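Local coordinates for SPCC18.06c protein (Schizosaccharomyces pombe, PDB 2P51) that shortens poly(A) tails as the catalytic 3'-exoribonuclease of the CCR4-NOT deadenylase complex, releasing 5'-AMP with the help of divalent metal ions, at residues A[107-115]-A[137-147]; A[54-62]-A[74-83]. All coordinates share one frame; numbering follows the deposited sequence.

Contact 1 (A[107-115]-A[137-147]); sequences QFNFTFNLQ and HQEVGIEPADF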
ATOM      1  N   GLN A 107      -1.879   1.085  10.763  1.00 13.41           N
ATOM      2  CA  GLN A 107      -1.146   2.152  10.136  1.00 13.85           C
ATOM      3  C   GLN A 107       0.258   2.197  10.743  1.00 13.14           C
ATOM      4  O   GLN A 107       0.430   2.579  11.892  1.00 15.40           O
ATOM      5  CB  GLN A 107      -1.888   3.465  10.390  1.00 16.50           C
ATOM      6  CG  GLN A 107      -1.221   4.712   9.840  1.00 16.55           C
ATOM      7  CD  GLN A 107      -2.293   5.812   9.718  1.00 15.63           C
ATOM      8  OE1 GLN A 107      -2.864   5.920   8.618  1.00 17.34           O
ATOM      9  NE2 GLN A 107      -2.498   6.568  10.778  1.00 17.38           N
ATOM     10  N   PHE A 108       1.268   1.839   9.946  1.00 13.89           N
ATOM     11  CA  PHE A 108       2.659   1.825  10.357  1.00 13.36           C
ATOM     12  C   PHE A 108       3.266   3.186  10.041  1.00 13.53           C
ATOM     13  O   PHE A 108       3.193   3.603   8.869  1.00 15.16           O
ATOM     14  CB  PHE A 108       3.418   0.739   9.585  1.00 13.83           C
ATOM     15  CG  PHE A 108       2.938  -0.651   9.971  1.00 12.63           C
ATOM     16  CD1 PHE A 108       3.607  -1.358  10.963  1.00 14.53           C
ATOM     17  CD2 PHE A 108       1.840  -1.225   9.381  1.00 13.70           C
ATOM     18  CE1 PHE A 108       3.152  -2.619  11.331  1.00 15.96           C
ATOM     19  CE2 PHE A 108       1.381  -2.487   9.763  1.00 14.58           C
ATOM     20  CZ  PHE A 108       2.007  -3.195  10.757  1.00 16.75           C
ATOM     21  N   ASN A 109       3.815   3.859  11.038  1.00 13.04           N
ATOM     22  CA  ASN A 109       4.350   5.214  10.862  1.00 14.26           C
ATOM     23  C   ASN A 109       5.872   5.221  10.882  1.00 13.23           C
ATOM     24  O   ASN A 109       6.439   4.756  11.897  1.00 14.50           O
ATOM     25  CB  ASN A 109       3.783   6.080  12.007  1.00 15.18           C
ATOM     26  CG  ASN A 109       2.254   6.157  11.910  1.00 14.96           C
ATOM     27  OD1 ASN A 109       1.712   6.693  10.930  1.00 18.22           O
ATOM     28  ND2 ASN A 109       1.601   5.592  12.923  1.00 17.35           N
ATOM     29  N   PHE A 110       6.515   5.672   9.815  1.00 14.04           N
ATOM     30  CA  PHE A 110       7.957   5.485   9.648  1.00 14.28           C
ATOM     31  C   PHE A 110       8.751   6.751   9.938  1.00 16.17           C
ATOM     32  O   PHE A 110       8.272   7.888   9.838  1.00 16.20           O
ATOM     33  CB  PHE A 110       8.252   5.017   8.213  1.00 14.26           C
ATOM     34  CG  PHE A 110       7.745   3.588   8.058  1.00 14.43           C
ATOM     35  CD1 PHE A 110       8.535   2.511   8.433  1.00 16.33           C
ATOM     36  CD2 PHE A 110       6.472   3.321   7.589  1.00 14.44           C
ATOM     37  CE1 PHE A 110       8.088   1.204   8.300  1.00 16.47           C
ATOM     38  CE2 PHE A 110       6.009   2.029   7.418  1.00 15.42           C
ATOM     39  CZ  PHE A 110       6.828   0.963   7.814  1.00 15.79           C
ATOM     40  N   THR A 111      10.012   6.522  10.284  1.00 16.16           N
ATOM     41  CA  THR A 111      10.926   7.620  10.653  1.00 16.79           C
ATOM     42  C   THR A 111      11.085   8.616   9.505  1.00 15.90           C
ATOM     43  O   THR A 111      11.207   8.262   8.325  1.00 17.87           O
ATOM     44  CB  THR A 111      12.278   7.023  11.056  1.00 18.72           C
ATOM     45  OG1 THR A 111      13.062   8.068  11.650  1.00 23.55           O
ATOM     46  CG2 THR A 111      13.020   6.500   9.829  1.00 19.59           C
ATOM     47  N   PHE A 112      11.093   9.915   9.816  1.00 16.80           N
ATOM     48  CA  PHE A 112      11.208  10.948   8.770  1.00 16.83           C
ATOM     49  C   PHE A 112      11.689  12.202   9.471  1.00 17.18           C
ATOM     50  O   PHE A 112      11.363  12.395  10.670  1.00 20.29           O
ATOM     51  CB  PHE A 112       9.830  11.137   8.109  1.00 18.04           C
ATOM     52  CG  PHE A 112       9.978  11.814   6.770  1.00 16.19           C
ATOM     53  CD1 PHE A 112      10.270  11.033   5.649  1.00 18.05           C
ATOM     54  CD2 PHE A 112       9.840  13.198   6.623  1.00 17.60           C
ATOM     55  CE1 PHE A 112      10.438  11.632   4.399  1.00 15.21           C
ATOM     56  CE2 PHE A 112      10.015  13.769   5.379  1.00 17.18           C
ATOM     57  CZ  PHE A 112      10.323  12.995   4.272  1.00 16.53           C
ATOM     58  N   ASN A 113      12.445  13.061   8.799  1.00 17.29           N
ATOM     59  CA  ASN A 113      13.100  14.210   9.386  1.00 18.66           C
ATOM     60  C   ASN A 113      12.930  15.379   8.402  1.00 18.51           C
ATOM     61  O   ASN A 113      13.528  15.382   7.334  1.00 21.78           O
ATOM     62  CB  ASN A 113      14.556  13.898   9.697  1.00 21.28           C
ATOM     63  CG  ASN A 113      15.175  15.059  10.448  1.00 24.16           C
ATOM     64  OD1 ASN A 113      15.119  16.178   9.946  1.00 26.32           O
ATOM     65  ND2 ASN A 113      15.769  14.744  11.613  1.00 26.48           N
ATOM     66  N   LEU A 114      12.087  16.356   8.759  1.00 19.58           N
ATOM     67  CA  LEU A 114      11.792  17.447   7.843  1.00 20.90           C
ATOM     68  C   LEU A 114      13.003  18.328   7.579  1.00 23.94           C
ATOM     69  O   LEU A 114      13.104  19.040   6.588  1.00 27.80           O
ATOM     70  CB  LEU A 114      10.642  18.346   8.369  1.00 21.13           C
ATOM     71  CG  LEU A 114       9.259  17.643   8.303  1.00 23.38           C
ATOM     72  CD1 LEU A 114       8.198  18.545   8.929  1.00 28.89           C
ATOM     73  CD2 LEU A 114       8.893  17.230   6.870  1.00 23.92           C
ATOM     74  N   GLN A 115      13.948  18.312   8.515  1.00 24.59           N
ATOM     75  CA  GLN A 115      15.127  19.166   8.302  1.00 26.54           C
ATOM     76  C   GLN A 115      16.124  18.475   7.384  1.00 26.89           C
ATOM     77  O   GLN A 115      16.838  19.111   6.609  1.00 33.25           O
ATOM     78  CB  GLN A 115      15.693  19.489   9.703  1.00 32.20           C
ATOM     79  CG  GLN A 115      14.787  20.329  10.583  1.00 39.02           C
ATOM     80  CD  GLN A 115      13.668  19.590  11.290  1.00 48.23           C
ATOM     81  OE1 GLN A 115      12.522  20.083  11.296  1.00 61.06           O
ATOM     82  NE2 GLN A 115      13.902  18.424  11.906  1.00 55.20           N
ATOM     83  N   HIS A 137       6.839  11.301  13.938  1.00 19.38           N
ATOM     84  CA  HIS A 137       7.572  10.402  13.053  1.00 17.60           C
ATOM     85  C   HIS A 137       9.076  10.590  13.268  1.00 16.11           C
ATOM     86  O   HIS A 137       9.850   9.631  13.101  1.00 19.14           O
ATOM     87  CB  HIS A 137       7.249  10.668  11.591  1.00 18.66           C
ATOM     88  CG  HIS A 137       5.898  10.177  11.139  1.00 16.83           C
ATOM     89  ND1 HIS A 137       5.731   9.114  10.250  1.00 15.85           N
ATOM     90  CD2 HIS A 137       4.646  10.619  11.442  1.00 16.45           C
ATOM     91  CE1 HIS A 137       4.434   8.920  10.032  1.00 17.16           C
ATOM     92  NE2 HIS A 137       3.766   9.820  10.754  1.00 17.61           N
ATOM     93  N   GLN A 138       9.499  11.813  13.635  1.00 18.37           N
ATOM     94  CA  GLN A 138      10.940  12.010  13.793  1.00 19.83           C
ATOM     95  C   GLN A 138      11.389  11.329  15.078  1.00 20.76           C
ATOM     96  O   GLN A 138      12.468  10.738  15.176  1.00 23.29           O
ATOM     97  CB  GLN A 138      11.289  13.504  13.779  1.00 21.67           C
ATOM     98  CG  GLN A 138      12.817  13.662  13.806  1.00 25.10           C
ATOM     99  CD  GLN A 138      13.215  15.123  13.782  1.00 27.21           C
ATOM    100  OE1 GLN A 138      12.607  15.915  13.050  1.00 27.21           O
ATOM    101  NE2 GLN A 138      14.222  15.519  14.550  1.00 29.28           N
ATOM    102  N   GLU A 139      10.527  11.396  16.092  1.00 19.65           N
ATOM    103  CA  GLU A 139      10.882  10.853  17.390  1.00 23.14           C
ATOM    104  C   GLU A 139      10.722   9.333  17.502  1.00 23.35           C
ATOM    105  O   GLU A 139      11.680   8.724  18.018  1.00 24.22           O
ATOM    106  CB  GLU A 139      10.029  11.470  18.521  1.00 27.43           C
ATOM    107  CG  GLU A 139      10.381  12.891  18.847  1.00 33.06           C
ATOM    108  CD  GLU A 139      11.841  13.060  19.263  1.00 44.29           C
ATOM    109  OE1 GLU A 139      12.260  12.395  20.237  1.00 46.68           O
ATOM    110  OE2 GLU A 139      12.518  13.868  18.570  1.00 53.70           O
ATOM    111  N   VAL A 140       9.566   8.783  17.088  1.00 21.34           N
ATOM    112  CA  VAL A 140       9.380   7.329  17.339  1.00 20.49           C
ATOM    113  C   VAL A 140       8.902   6.651  16.076  1.00 18.49           C
ATOM    114  O   VAL A 140       8.252   5.619  16.084  1.00 21.31           O
ATOM    115  CB  VAL A 140       8.405   7.060  18.486  1.00 20.32           C
ATOM    116  CG1 VAL A 140       9.037   7.432  19.839  1.00 24.20           C
ATOM    117  CG2 VAL A 140       7.108   7.815  18.335  1.00 20.78           C
ATOM    118  N   GLY A 141       9.209   7.253  14.910  1.00 16.75           N
ATOM    119  CA  GLY A 141       8.845   6.539  13.696  1.00 16.89           C
ATOM    120  C   GLY A 141       9.606   5.239  13.571  1.00 17.38           C
ATOM    121  O   GLY A 141      10.734   5.083  14.045  1.00 20.65           O
ATOM    122  N   ILE A 142       9.009   4.265  12.897  1.00 16.22           N
ATOM    123  CA  ILE A 142       9.665   2.974  12.693  1.00 15.12           C
ATOM    124  C   ILE A 142      10.818   3.054  11.712  1.00 17.37           C
ATOM    125  O   ILE A 142      10.741   3.763  10.723  1.00 16.80           O
ATOM    126  CB  ILE A 142       8.627   1.967  12.143  1.00 14.49           C
ATOM    127  CG1 ILE A 142       7.487   1.775  13.142  1.00 16.31           C
ATOM    128  CG2 ILE A 142       9.268   0.661  11.725  1.00 16.11           C
ATOM    129  CD1 ILE A 142       6.176   1.349  12.449  1.00 18.89           C
ATOM    130  N   GLU A 143      11.889   2.277  11.932  1.00 19.29           N
ATOM    131  CA  GLU A 143      12.886   2.111  10.878  1.00 21.50           C
ATOM    132  C   GLU A 143      12.393   1.099   9.852  1.00 20.16           C
ATOM    133  O   GLU A 143      12.049  -0.025  10.285  1.00 21.22           O
ATOM    134  CB  GLU A 143      14.212   1.588  11.442  1.00 24.32           C
ATOM    135  CG  GLU A 143      14.986   2.677  12.178  1.00 27.99           C
ATOM    136  CD  GLU A 143      15.512   3.734  11.214  1.00 34.35           C
ATOM    137  OE1 GLU A 143      15.579   3.546   9.974  1.00 33.71           O
ATOM    138  OE2 GLU A 143      15.870   4.806  11.745  1.00 43.61           O
ATOM    139  N   PRO A 144      12.328   1.465   8.568  1.00 21.31           N
ATOM    140  CA  PRO A 144      11.833   0.499   7.573  1.00 20.98           C
ATOM    141  C   PRO A 144      12.459  -0.869   7.660  1.00 22.28           C
ATOM    142  O   PRO A 144      11.821  -1.886   7.403  1.00 26.06           O
ATOM    143  CB  PRO A 144      12.254   1.169   6.237  1.00 24.27           C
ATOM    144  CG  PRO A 144      11.998   2.630   6.580  1.00 23.38           C
ATOM    145  CD  PRO A 144      12.632   2.777   7.948  1.00 20.18           C
ATOM    146  N   ALA A 145      13.738  -0.924   7.991  1.00 22.64           N
ATOM    147  CA  ALA A 145      14.443  -2.180   8.069  1.00 25.97           C
ATOM    148  C   ALA A 145      13.914  -3.082   9.165  1.00 25.21           C
ATOM    149  O   ALA A 145      13.802  -4.309   9.008  1.00 26.43           O
ATOM    150  CB  ALA A 145      15.935  -1.854   8.285  1.00 28.11           C
ATOM    151  N   ASP A 146      13.584  -2.505  10.318  1.00 23.34           N
ATOM    152  CA  ASP A 146      12.995  -3.266  11.433  1.00 21.35           C
ATOM    153  C   ASP A 146      11.643  -3.835  11.013  1.00 18.91           C
ATOM    154  O   ASP A 146      11.294  -4.982  11.282  1.00 21.32           O
ATOM    155  CB  ASP A 146      12.868  -2.367  12.648  1.00 23.65           C
ATOM    156  CG  ASP A 146      14.190  -1.962  13.272  1.00 26.94           C
ATOM    157  OD1 ASP A 146      15.248  -2.599  12.999  1.00 32.43           O
ATOM    158  OD2 ASP A 146      14.159  -0.989  14.069  1.00 25.55           O
ATOM    159  N   PHE A 147      10.852  -3.004  10.350  1.00 17.35           N
ATOM    160  CA  PHE A 147       9.555  -3.465   9.847  1.00 17.78           C
ATOM    161  C   PHE A 147       9.732  -4.563   8.854  1.00 18.39           C
ATOM    162  O   PHE A 147       9.029  -5.578   8.836  1.00 19.90           O
ATOM    163  CB  PHE A 147       8.883  -2.262   9.164  1.00 18.31           C
ATOM    164  CG  PHE A 147       7.614  -2.618   8.403  1.00 18.01           C
ATOM    165  CD1 PHE A 147       6.427  -2.878   9.061  1.00 17.47           C
ATOM    166  CD2 PHE A 147       7.638  -2.674   7.008  1.00 19.43           C
ATOM    167  CE1 PHE A 147       5.306  -3.176   8.312  1.00 18.13           C
ATOM    168  CE2 PHE A 147       6.511  -2.994   6.267  1.00 18.24           C
ATOM    169  CZ  PHE A 147       5.309  -3.256   6.914  1.00 17.13           C
TER
HETATM  170  O   HOH W   1      12.566   8.149  14.281  0.97 30.81           O
HETATM  171  O   HOH W   2      16.140   7.419  11.433  0.71 40.24           O
HETATM  172  O   HOH W   3      10.635  16.273  11.193  1.00 26.41           O
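Phe147, in the first turn of helix 144-152, meets both Phe108 and Phe110. Its atom CE1 lies 3.6 Å above the plane of the Phe108 ring, over the ring centre, in an edge-to-face pair. Phe110 in turn points the CZ corner of its ring at a face of Phe147, with the planes at 85°. CG of Phe147 stands anti to the backbone N (chi1 171°), turning its edge to Phe108 and a face to Phe110. Ile142 closes the cluster: its CG2 is 3.7 Å from Phe110 CE1, and its CD1 meets the edge of Phe108. Ile88 of strand 87-93 touches both Phe110 and Phe147.

The backbones join beside these rings. Ile142 N donates to Asn109 O at 2.8 Å, and Thr111 N donates to Ile142 O at 2.9 Å. These bonds flank a single beta bridge between Phe110 and Ile142. The bridge ties the chain just past strand 105-109, in the mixed sheet of the DEDD nuclease fold, to the link between helices 134-140 and 144-152. Gly141 passes so close to the Phe110-Thr111 backbone that a CB there would clash. His137 ND1 donates at 2.9 Å to Phe110 O, which lies near the plane of the imidazole ring.

Toward solvent the contact is looser and wetter. One water joins Thr111 OG1 to Gln138 O, and another joins it to Glu143 OE2. The Gln138 amide is stacked on that of Asn113, planes 20° apart, while Asn113 OD1 is held by Asp116 N. Gln138 OE1 accepts from Gln115 NE2 at 3.0 Å and from a water that also binds Leu114 N. An alanine in place of Gln138 would remove this acceptor and would probably leave the Gln115 amide freer to turn.

Contact 2 (A[54-62]-A[74-83]); sequences FPGVVARPL and QTLRANVDSL
Loop 54-62 has no regular structure and runs antiparallel to helix 69-82, with CA atoms of Val57 and Asn79 6.0 Å apart and those of Arg60 and Thr75 5.7 Å apart. The loop follows strand 47-53, which carries the metal ligands Asp51 and Glu53. Asn79 makes the main polar link. Its OD1 accepts two backbone N-H groups, from Val58 N at 2.9 Å and from Ala59 N at 3.3 Å. Ala59 N comes in on a lone pair, whereas Val58 N lies above the carbonyl plane. Asn79 ND2 donates to Ala59 O at 2.8 Å, nearly straight and in the amide plane. Its other hydrogen goes to Thr75 O, one turn back in the helix.

Apolar groups pack beside this amide. CG1 of Val57 lies 3.6 Å from Asn79 ND2. Leu83 CB meets Pro55 CG at 3.8 Å, and Leu83 CD1 meets Val58 CG1 tip to tip. Near the other end, Pro61 crosses Thr75 at about a right angle, its CD 3.3 Å from Thr75 OG1, which is bonded to Tyr71 O. The bend of Arg60 at chi2 (-88°) carries NH1 back beside the Thr75 methyl CG2.

One buried side-chain amide serves three backbone groups of an irregular loop, and its bond to Thr75 O helps fix its rotation.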
ATOM      1  N   PHE A  54       4.077   8.724   1.123  1.00 12.76           N
ATOM      2  CA  PHE A  54       5.474   9.033   0.856  1.00 12.15           C
ATOM      3  C   PHE A  54       5.519  10.471   0.347  1.00 10.94           C
ATOM      4  O   PHE A  54       4.453  11.053   0.071  1.00 14.97           O
ATOM      5  CB  PHE A  54       6.040   8.038  -0.157  1.00 12.38           C
ATOM      6  CG  PHE A  54       5.211   7.919  -1.423  1.00 13.06           C
ATOM      7  CD1 PHE A  54       5.417   8.782  -2.498  1.00 12.77           C
ATOM      8  CD2 PHE A  54       4.245   6.914  -1.529  1.00 14.36           C
ATOM      9  CE1 PHE A  54       4.669   8.667  -3.649  1.00 14.17           C
ATOM     10  CE2 PHE A  54       3.472   6.813  -2.675  1.00 16.11           C
ATOM     11  CZ  PHE A  54       3.710   7.691  -3.728  1.00 16.31           C
ATOM     12  N   PRO A  55       6.677  11.080   0.293  1.00 14.30           N
ATOM     13  CA  PRO A  55       6.725  12.544   0.059  1.00 17.39           C
ATOM     14  C   PRO A  55       6.652  12.970  -1.395  1.00 16.10           C
ATOM     15  O   PRO A  55       7.325  13.916  -1.835  1.00 16.94           O
ATOM     16  CB  PRO A  55       8.049  12.952   0.707  1.00 22.03           C
ATOM     17  CG  PRO A  55       8.887  11.756   0.837  1.00 19.26           C
ATOM     18  CD  PRO A  55       8.026  10.533   0.601  1.00 17.14           C
ATOM     19  N   GLY A  56       5.798  12.285  -2.158  1.00 13.80           N
ATOM     20  CA  GLY A  56       5.498  12.741  -3.502  1.00 15.86           C
ATOM     21  C   GLY A  56       6.553  12.367  -4.528  1.00 15.40           C
ATOM     22  O   GLY A  56       7.293  11.400  -4.318  1.00 17.71           O
ATOM     23  N   VAL A  57       6.567  13.078  -5.626  1.00 15.07           N
ATOM     24  CA  VAL A  57       7.531  12.985  -6.710  1.00 14.90           C
ATOM     25  C   VAL A  57       8.309  14.306  -6.773  1.00 16.05           C
ATOM     26  O   VAL A  57       7.670  15.394  -6.853  1.00 17.78           O
ATOM     27  CB  VAL A  57       6.802  12.737  -8.038  1.00 16.38           C
ATOM     28  CG1 VAL A  57       7.716  12.807  -9.265  1.00 17.58           C
ATOM     29  CG2 VAL A  57       6.140  11.356  -7.914  1.00 17.99           C
ATOM     30  N   VAL A  58       9.630  14.244  -6.765  1.00 17.65           N
ATOM     31  CA  VAL A  58      10.391  15.500  -6.800  1.00 20.67           C
ATOM     32  C   VAL A  58      11.030  15.683  -8.168  1.00 24.25           C
ATOM     33  O   VAL A  58      11.393  16.776  -8.566  1.00 30.37           O
ATOM     34  CB  VAL A  58      11.484  15.593  -5.734  1.00 23.90           C
ATOM     35  CG1 VAL A  58      10.839  15.494  -4.350  1.00 23.40           C
ATOM     36  CG2 VAL A  58      12.561  14.530  -5.924  1.00 23.67           C
ATOM     37  N   ALA A  59      11.181  14.594  -8.923  1.00 28.83           N
ATOM     38  CA  ALA A  59      11.740  14.799 -10.242  1.00 29.62           C
ATOM     39  C   ALA A  59      11.289  13.789 -11.282  1.00 28.19           C
ATOM     40  O   ALA A  59      10.838  12.686 -10.990  1.00 26.89           O
ATOM     41  CB  ALA A  59      13.268  14.760 -10.151  1.00 42.22           C
ATOM     42  N   ARG A  60      11.471  14.233 -12.530  1.00 27.14           N
ATOM     43  CA  ARG A  60      11.240  13.408 -13.688  1.00 27.89           C
ATOM     44  C   ARG A  60      12.580  13.107 -14.352  1.00 26.15           C
ATOM     45  O   ARG A  60      13.345  14.059 -14.570  1.00 34.94           O
ATOM     46  CB  ARG A  60      10.331  14.174 -14.666  1.00 29.51           C
ATOM     47  CG  ARG A  60       8.905  14.338 -14.134  1.00 32.03           C
ATOM     48  CD  ARG A  60       8.098  13.118 -14.548  1.00 30.36           C
ATOM     49  NE  ARG A  60       6.706  13.454 -14.208  1.00 29.59           N
ATOM     50  CZ  ARG A  60       5.782  12.520 -14.121  1.00 36.21           C
ATOM     51  NH1 ARG A  60       6.089  11.244 -14.344  1.00 35.38           N
ATOM     52  NH2 ARG A  60       4.532  12.831 -13.809  1.00 48.30           N
ATOM     53  N   PRO A  61      12.904  11.860 -14.660  1.00 30.27           N
ATOM     54  CA  PRO A  61      14.170  11.547 -15.316  1.00 33.38           C
ATOM     55  C   PRO A  61      14.189  12.064 -16.747  1.00 36.63           C
ATOM     56  O   PRO A  61      13.186  12.216 -17.446  1.00 36.32           O
ATOM     57  CB  PRO A  61      14.198  10.025 -15.326  1.00 33.51           C
ATOM     58  CG  PRO A  61      12.765   9.624 -15.212  1.00 36.24           C
ATOM     59  CD  PRO A  61      12.092  10.664 -14.379  1.00 33.18           C
ATOM     60  N   LEU A  62      15.438  12.348 -17.145  1.00 43.45           N
ATOM     61  CA  LEU A  62      15.494  12.888 -18.500  1.00 53.91           C
ATOM     62  C   LEU A  62      15.924  11.803 -19.492  1.00 57.13           C
ATOM     63  O   LEU A  62      16.360  10.746 -19.031  1.00 51.22           O
ATOM     64  CB  LEU A  62      16.439  14.079 -18.558  1.00 63.32           C
ATOM     65  CG  LEU A  62      15.863  15.409 -18.049  1.00 66.40           C
ATOM     66  CD1 LEU A  62      14.340  15.362 -18.002  1.00 74.97           C
ATOM     67  CD2 LEU A  62      16.467  15.767 -16.691  1.00 78.68           C
ATOM     68  N   GLN A  74      10.762   4.241 -14.845  1.00 26.90           N
ATOM     69  CA  GLN A  74      11.986   4.970 -14.503  1.00 26.29           C
ATOM     70  C   GLN A  74      11.695   6.178 -13.627  1.00 25.02           C
ATOM     71  O   GLN A  74      12.562   6.546 -12.815  1.00 25.12           O
ATOM     72  CB  GLN A  74      12.701   5.387 -15.784  1.00 27.99           C
ATOM     73  CG  GLN A  74      13.206   4.248 -16.672  1.00 31.04           C
ATOM     74  CD  GLN A  74      13.984   3.204 -15.881  1.00 29.14           C
ATOM     75  OE1 GLN A  74      14.719   3.523 -14.949  1.00 28.67           O
ATOM     76  NE2 GLN A  74      13.849   1.928 -16.213  1.00 29.66           N
ATOM     77  N   THR A  75      10.526   6.806 -13.731  1.00 24.43           N
ATOM     78  CA  THR A  75      10.135   7.866 -12.805  1.00 22.65           C
ATOM     79  C   THR A  75       9.969   7.334 -11.387  1.00 19.97           C
ATOM     80  O   THR A  75      10.489   7.876 -10.400  1.00 20.98           O
ATOM     81  CB  THR A  75       8.810   8.545 -13.215  1.00 29.43           C
ATOM     82  OG1 THR A  75       9.059   9.254 -14.442  1.00 30.91           O
ATOM     83  CG2 THR A  75       8.394   9.613 -12.235  1.00 26.22           C
ATOM     84  N   LEU A  76       9.220   6.234 -11.294  1.00 19.91           N
ATOM     85  CA  LEU A  76       9.000   5.590 -10.005  1.00 18.43           C
ATOM     86  C   LEU A  76      10.339   5.240  -9.342  1.00 17.89           C
ATOM     87  O   LEU A  76      10.588   5.509  -8.177  1.00 18.21           O
ATOM     88  CB  LEU A  76       8.115   4.371 -10.274  1.00 23.67           C
ATOM     89  CG  LEU A  76       7.697   3.368  -9.233  1.00 21.41           C
ATOM     90  CD1 LEU A  76       6.474   2.608  -9.763  1.00 18.63           C
ATOM     91  CD2 LEU A  76       8.798   2.391  -8.846  1.00 19.76           C
ATOM     92  N   ARG A  77      11.201   4.556 -10.097  1.00 18.40           N
ATOM     93  CA  ARG A  77      12.465   4.064  -9.553  1.00 20.46           C
ATOM     94  C   ARG A  77      13.292   5.206  -9.004  1.00 21.61           C
ATOM     95  O   ARG A  77      13.870   5.167  -7.922  1.00 21.05           O
ATOM     96  CB  ARG A  77      13.173   3.337 -10.705  1.00 21.19           C
ATOM     97  CG  ARG A  77      14.544   2.754 -10.433  1.00 28.00           C
ATOM     98  CD  ARG A  77      15.194   2.365 -11.777  1.00 35.27           C
ATOM     99  NE  ARG A  77      16.619   2.231 -11.565  1.00 35.26           N
ATOM    100  CZ  ARG A  77      17.598   2.489 -12.406  1.00 34.43           C
ATOM    101  NH1 ARG A  77      17.314   2.938 -13.630  1.00 32.25           N
ATOM    102  NH2 ARG A  77      18.836   2.280 -11.990  1.00 36.94           N
ATOM    103  N   ALA A  78      13.401   6.299  -9.756  1.00 19.81           N
ATOM    104  CA  ALA A  78      14.194   7.452  -9.347  1.00 22.91           C
ATOM    105  C   ALA A  78      13.659   8.000  -8.041  1.00 19.78           C
ATOM    106  O   ALA A  78      14.420   8.359  -7.141  1.00 27.71           O
ATOM    107  CB  ALA A  78      14.192   8.526 -10.436  1.00 25.42           C
ATOM    108  N   ASN A  79      12.347   8.120  -7.924  1.00 17.95           N
ATOM    109  CA  ASN A  79      11.795   8.779  -6.723  1.00 16.94           C
ATOM    110  C   ASN A  79      11.695   7.838  -5.535  1.00 15.24           C
ATOM    111  O   ASN A  79      12.044   8.233  -4.413  1.00 18.71           O
ATOM    112  CB  ASN A  79      10.412   9.409  -7.054  1.00 17.54           C
ATOM    113  CG  ASN A  79      10.621  10.652  -7.919  1.00 18.16           C
ATOM    114  OD1 ASN A  79      10.844  11.724  -7.366  1.00 18.95           O
ATOM    115  ND2 ASN A  79      10.572  10.542  -9.238  1.00 20.12           N
ATOM    116  N   VAL A  80      11.243   6.600  -5.774  1.00 14.88           N
ATOM    117  CA  VAL A  80      11.110   5.670  -4.641  1.00 14.61           C
ATOM    118  C   VAL A  80      12.472   5.389  -4.058  1.00 14.71           C
ATOM    119  O   VAL A  80      12.610   5.304  -2.821  1.00 17.02           O
ATOM    120  CB  VAL A  80      10.393   4.372  -5.055  1.00 14.21           C
ATOM    121  CG1 VAL A  80      10.416   3.387  -3.909  1.00 16.30           C
ATOM    122  CG2 VAL A  80       8.945   4.627  -5.471  1.00 15.27           C
ATOM    123  N   ASP A  81      13.487   5.236  -4.915  1.00 15.26           N
ATOM    124  CA  ASP A  81      14.811   4.957  -4.340  1.00 15.49           C
ATOM    125  C   ASP A  81      15.282   6.103  -3.421  1.00 16.04           C
ATOM    126  O   ASP A  81      16.013   5.811  -2.481  1.00 19.92           O
ATOM    127  CB  ASP A  81      15.876   4.829  -5.415  1.00 17.72           C
ATOM    128  CG  ASP A  81      15.990   3.468  -6.062  1.00 18.14           C
ATOM    129  OD1 ASP A  81      15.386   2.471  -5.622  1.00 19.37           O
ATOM    130  OD2 ASP A  81      16.743   3.418  -7.071  1.00 20.25           O
ATOM    131  N   SER A  82      14.883   7.348  -3.744  1.00 17.34           N
ATOM    132  CA  SER A  82      15.457   8.513  -3.110  1.00 17.04           C
ATOM    133  C   SER A  82      14.693   9.125  -1.944  1.00 16.23           C
ATOM    134  O   SER A  82      15.270   9.840  -1.122  1.00 23.11           O
ATOM    135  CB  SER A  82      15.619   9.623  -4.190  1.00 26.87           C
ATOM    136  OG  SER A  82      16.803   9.245  -4.912  1.00 37.08           O
ATOM    137  N   LEU A  83      13.407   8.827  -1.886  1.00 16.12           N
ATOM    138  CA  LEU A  83      12.520   9.478  -0.940  1.00 14.87           C
ATOM    139  C   LEU A  83      12.022   8.453   0.061  1.00 15.81           C
ATOM    140  O   LEU A  83      11.599   7.350  -0.332  1.00 18.06           O
ATOM    141  CB  LEU A  83      11.307  10.103  -1.636  1.00 14.98           C
ATOM    142  CG  LEU A  83      11.623  11.201  -2.683  1.00 18.45           C
ATOM    143  CD1 LEU A  83      10.310  11.779  -3.245  1.00 18.84           C
ATOM    144  CD2 LEU A  83      12.479  12.292  -2.071  1.00 20.00           C
TER

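In the fold
Contact 1 joins the chain after strand 105-109 to a link between two helices, near one side of the sheet. It has a buried aromatic end and a solvent end with waters, and a beta bridge between them. Contact 2 pins an irregular loop to helix 69-82, after the strand that brings Asp51 and Glu53 to the metals. Most of its touching loop residues are exposed, while Thr75, Asn79 and Leu83 of segment 74-83 are buried. Its interface is smaller, about 480 against 737 Å², and relies on one asparagine and small apolar patches. Their centres are about 19 Å apart, yet they meet where Phe112 CE1 packs 3.9 Å from Pro55 CG.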